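Local coordinates for uncharacterized conserved protein YndB, AHSA1/START domain (Micromonospora chersina, PDB 6V04) that is of unknown function but is encoded in the dynemicin biosynthetic locus and probably takes part in making that compound, as a START/Bet v1-like protein, at residues Asp25-Ala30 against Trp94-Gly99. Residues are numbered along the deposited sequence; the frame is centred on the assembly and turned at random.
Sequences DEVWEA and WTLTGG
In the helix-grip fold of START/Bet v1-like domains, a curved antiparallel sheet wraps around a long helix, and here the short helix 24-32, which follows the first strand, meets the sheet at L96 of strand 90-98. The register is set by the closest CA atoms, those of W28 and L96, 7.8 Å apart; no hydrogen bond crosses. That L96 bridges two consecutive helix residues follows from its methyls, which divide the work unevenly: CD2 meets V27 alone, whereas CD1 lies chiefly against W28 and also borders V27. CD2 is 3.7 Å from CG1 of V27, the two side chains passing at a slant. The V27 CB already points at the strand, and with chi1 at 180° CG1 is the branch that goes on to L96. In L96 a chi2 of -173° puts CD1 anti to CA, carrying the side chain onward to the helix backbone, 3.8 Å from the N of W28. All three residues are buried and account for nearly all of the 141 Å² buried between the segments; the side-chain contacts are all apolar. Around them, V27 also touches L137 of the long helix 116-139, L96 touches L105 of strand 103-110, and W28 touches L77 of strand 76-83. The indole presents its benzo edge, not a face, to the leucine: CD1 of L96 lies near the ring plane, 3.9 Å from CE3 of W28.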
ATOM      1  N   ASP A  25       7.164 -28.622   3.429  1.00 46.14           N
ATOM      2  CA  ASP A  25       8.509 -28.134   3.704  1.00 45.36           C
ATOM      3  C   ASP A  25       8.966 -27.156   2.628  1.00 38.99           C
ATOM      4  O   ASP A  25       9.582 -26.126   2.931  1.00 40.43           O
ATOM      5  CB  ASP A  25       9.471 -29.316   3.817  1.00 68.64           C
ATOM      6  CG  ASP A  25      10.811 -28.928   4.410  1.00 97.88           C
ATOM      7  OD1 ASP A  25      11.591 -28.237   3.722  1.00108.02           O
ATOM      8  OD2 ASP A  25      11.077 -29.303   5.573  1.00107.29           O
ATOM      9  N   GLU A  26       8.641 -27.442   1.364  1.00 43.78           N
ATOM     10  CA  GLU A  26       9.017 -26.541   0.278  1.00 40.47           C
ATOM     11  C   GLU A  26       8.262 -25.221   0.372  1.00 34.25           C
ATOM     12  O   GLU A  26       8.852 -24.144   0.214  1.00 36.66           O
ATOM     13  CB  GLU A  26       8.756 -27.216  -1.068  1.00 41.95           C
ATOM     14  CG  GLU A  26       9.152 -26.371  -2.267  1.00 47.03           C
ATOM     15  CD  GLU A  26       8.894 -27.061  -3.595  1.00 72.38           C
ATOM     16  OE1 GLU A  26       9.007 -26.387  -4.647  1.00 59.77           O
ATOM     17  OE2 GLU A  26       8.584 -28.272  -3.584  1.00 60.86           O
ATOM     18  N   VAL A  27       6.956 -25.282   0.650  1.00 34.56           N
ATOM     19  CA  VAL A  27       6.180 -24.057   0.780  1.00 31.79           C
ATOM     20  C   VAL A  27       6.698 -23.226   1.942  1.00 32.08           C
ATOM     21  O   VAL A  27       6.793 -21.998   1.852  1.00 31.71           O
ATOM     22  CB  VAL A  27       4.682 -24.376   0.948  1.00 31.81           C
ATOM     23  CG1 VAL A  27       3.876 -23.088   1.091  1.00 35.86           C
ATOM     24  CG2 VAL A  27       4.171 -25.219  -0.216  1.00 36.12           C
ATOM     25  N   TRP A  28       7.016 -23.878   3.064  1.00 32.26           N
ATOM     26  CA  TRP A  28       7.522 -23.150   4.223  1.00 29.30           C
ATOM     27  C   TRP A  28       8.793 -22.377   3.883  1.00 31.21           C
ATOM     28  O   TRP A  28       8.947 -21.215   4.277  1.00 29.53           O
ATOM     29  CB  TRP A  28       7.787 -24.109   5.378  1.00 37.27           C
ATOM     30  CG  TRP A  28       8.307 -23.392   6.573  1.00 32.12           C
ATOM     31  CD1 TRP A  28       9.575 -23.424   7.064  1.00 37.10           C
ATOM     32  CD2 TRP A  28       7.568 -22.509   7.424  1.00 31.61           C
ATOM     33  NE1 TRP A  28       9.676 -22.619   8.175  1.00 39.88           N
ATOM     34  CE2 TRP A  28       8.457 -22.045   8.417  1.00 34.58           C
ATOM     35  CE3 TRP A  28       6.238 -22.075   7.454  1.00 33.87           C
ATOM     36  CZ2 TRP A  28       8.057 -21.175   9.430  1.00 34.54           C
ATOM     37  CZ3 TRP A  28       5.847 -21.203   8.459  1.00 30.96           C
ATOM     38  CH2 TRP A  28       6.755 -20.766   9.432  1.00 29.68           C
ATOM     39  N   GLU A  29       9.740 -23.022   3.195  1.00 32.82           N
ATOM     40  CA  GLU A  29      10.946 -22.311   2.773  1.00 33.20           C
ATOM     41  C   GLU A  29      10.595 -21.138   1.872  1.00 30.42           C
ATOM     42  O   GLU A  29      11.151 -20.045   2.020  1.00 31.53           O
ATOM     43  CB  GLU A  29      11.907 -23.264   2.061  1.00 39.95           C
ATOM     44  CG  GLU A  29      12.558 -24.276   2.980  1.00 40.85           C
ATOM     45  CD  GLU A  29      13.288 -23.627   4.143  1.00 51.83           C
ATOM     46  OE1 GLU A  29      14.105 -22.711   3.901  1.00 50.92           O
ATOM     47  OE2 GLU A  29      13.028 -24.024   5.299  1.00 56.61           O
ATOM     48  N   ALA A  30       9.644 -21.336   0.955  1.00 33.99           N
ATOM     49  CA  ALA A  30       9.318 -20.289  -0.008  1.00 31.76           C
ATOM     50  C   ALA A  30       8.686 -19.075   0.654  1.00 28.59           C
ATOM     51  O   ALA A  30       8.778 -17.966   0.112  1.00 30.96           O
ATOM     52  CB  ALA A  30       8.393 -20.843  -1.093  1.00 37.77           C
ATOM     53  N   TRP A  94      -0.302 -16.387   8.204  1.00 25.00           N
ATOM     54  CA  TRP A  94      -0.047 -17.293   7.089  1.00 26.73           C
ATOM     55  C   TRP A  94       0.060 -18.687   7.682  1.00 30.42           C
ATOM     56  O   TRP A  94       0.988 -18.962   8.446  1.00 30.28           O
ATOM     57  CB  TRP A  94       1.243 -16.936   6.349  1.00 26.18           C
ATOM     58  CG  TRP A  94       1.263 -15.645   5.610  1.00 26.89           C
ATOM     59  CD1 TRP A  94       0.242 -14.752   5.451  1.00 26.48           C
ATOM     60  CD2 TRP A  94       2.390 -15.100   4.912  1.00 27.70           C
ATOM     61  NE1 TRP A  94       0.673 -13.682   4.686  1.00 27.81           N
ATOM     62  CE2 TRP A  94       1.986 -13.877   4.354  1.00 27.76           C
ATOM     63  CE3 TRP A  94       3.708 -15.536   4.709  1.00 29.59           C
ATOM     64  CZ2 TRP A  94       2.848 -13.077   3.609  1.00 26.36           C
ATOM     65  CZ3 TRP A  94       4.561 -14.740   3.966  1.00 28.68           C
ATOM     66  CH2 TRP A  94       4.125 -13.527   3.426  1.00 29.86           C
ATOM     67  N   THR A  95      -0.891 -19.559   7.354  1.00 29.81           N
ATOM     68  CA  THR A  95      -0.994 -20.871   7.983  1.00 29.02           C
ATOM     69  C   THR A  95      -0.951 -21.953   6.916  1.00 28.87           C
ATOM     70  O   THR A  95      -1.684 -21.878   5.924  1.00 31.31           O
ATOM     71  CB  THR A  95      -2.278 -20.977   8.807  1.00 30.91           C
ATOM     72  OG1 THR A  95      -2.346 -19.861   9.706  1.00 31.06           O
ATOM     73  CG2 THR A  95      -2.331 -22.295   9.592  1.00 32.90           C
ATOM     74  N   LEU A  96      -0.088 -22.945   7.119  1.00 29.90           N
ATOM     75  CA  LEU A  96       0.075 -24.053   6.188  1.00 33.18           C
ATOM     76  C   LEU A  96      -0.615 -25.293   6.724  1.00 33.85           C
ATOM     77  O   LEU A  96      -0.422 -25.663   7.887  1.00 35.78           O
ATOM     78  CB  LEU A  96       1.544 -24.386   5.965  1.00 34.06           C
ATOM     79  CG  LEU A  96       2.372 -23.300   5.295  1.00 32.60           C
ATOM     80  CD1 LEU A  96       3.748 -23.844   4.995  1.00 39.84           C
ATOM     81  CD2 LEU A  96       1.687 -22.783   4.036  1.00 36.54           C
ATOM     82  N   THR A  97      -1.372 -25.955   5.860  1.00 34.76           N
ATOM     83  CA  THR A  97      -1.940 -27.258   6.165  1.00 36.44           C
ATOM     84  C   THR A  97      -1.559 -28.221   5.054  1.00 41.54           C
ATOM     85  O   THR A  97      -1.776 -27.932   3.872  1.00 40.28           O
ATOM     86  CB  THR A  97      -3.458 -27.177   6.332  1.00 46.20           C
ATOM     87  OG1 THR A  97      -4.065 -26.710   5.126  1.00 48.52           O
ATOM     88  CG2 THR A  97      -3.808 -26.213   7.451  1.00 42.74           C
ATOM     89  N   GLY A  98      -0.949 -29.338   5.437  1.00 46.22           N
ATOM     90  CA  GLY A  98      -0.564 -30.341   4.467  1.00 50.99           C
ATOM     91  C   GLY A  98      -1.718 -31.255   4.108  1.00 62.39           C
ATOM     92  O   GLY A  98      -2.623 -31.503   4.903  1.00 65.53           O
ATOM     93  N   GLY A  99      -1.679 -31.756   2.872  1.00 79.05           N
ATOM     94  CA  GLY A  99      -2.691 -32.673   2.395  1.00 86.84           C
ATOM     95  C   GLY A  99      -2.065 -33.772   1.562  1.00 89.90           C
ATOM     96  O   GLY A  99      -0.867 -33.753   1.265  1.00 85.03           O
TER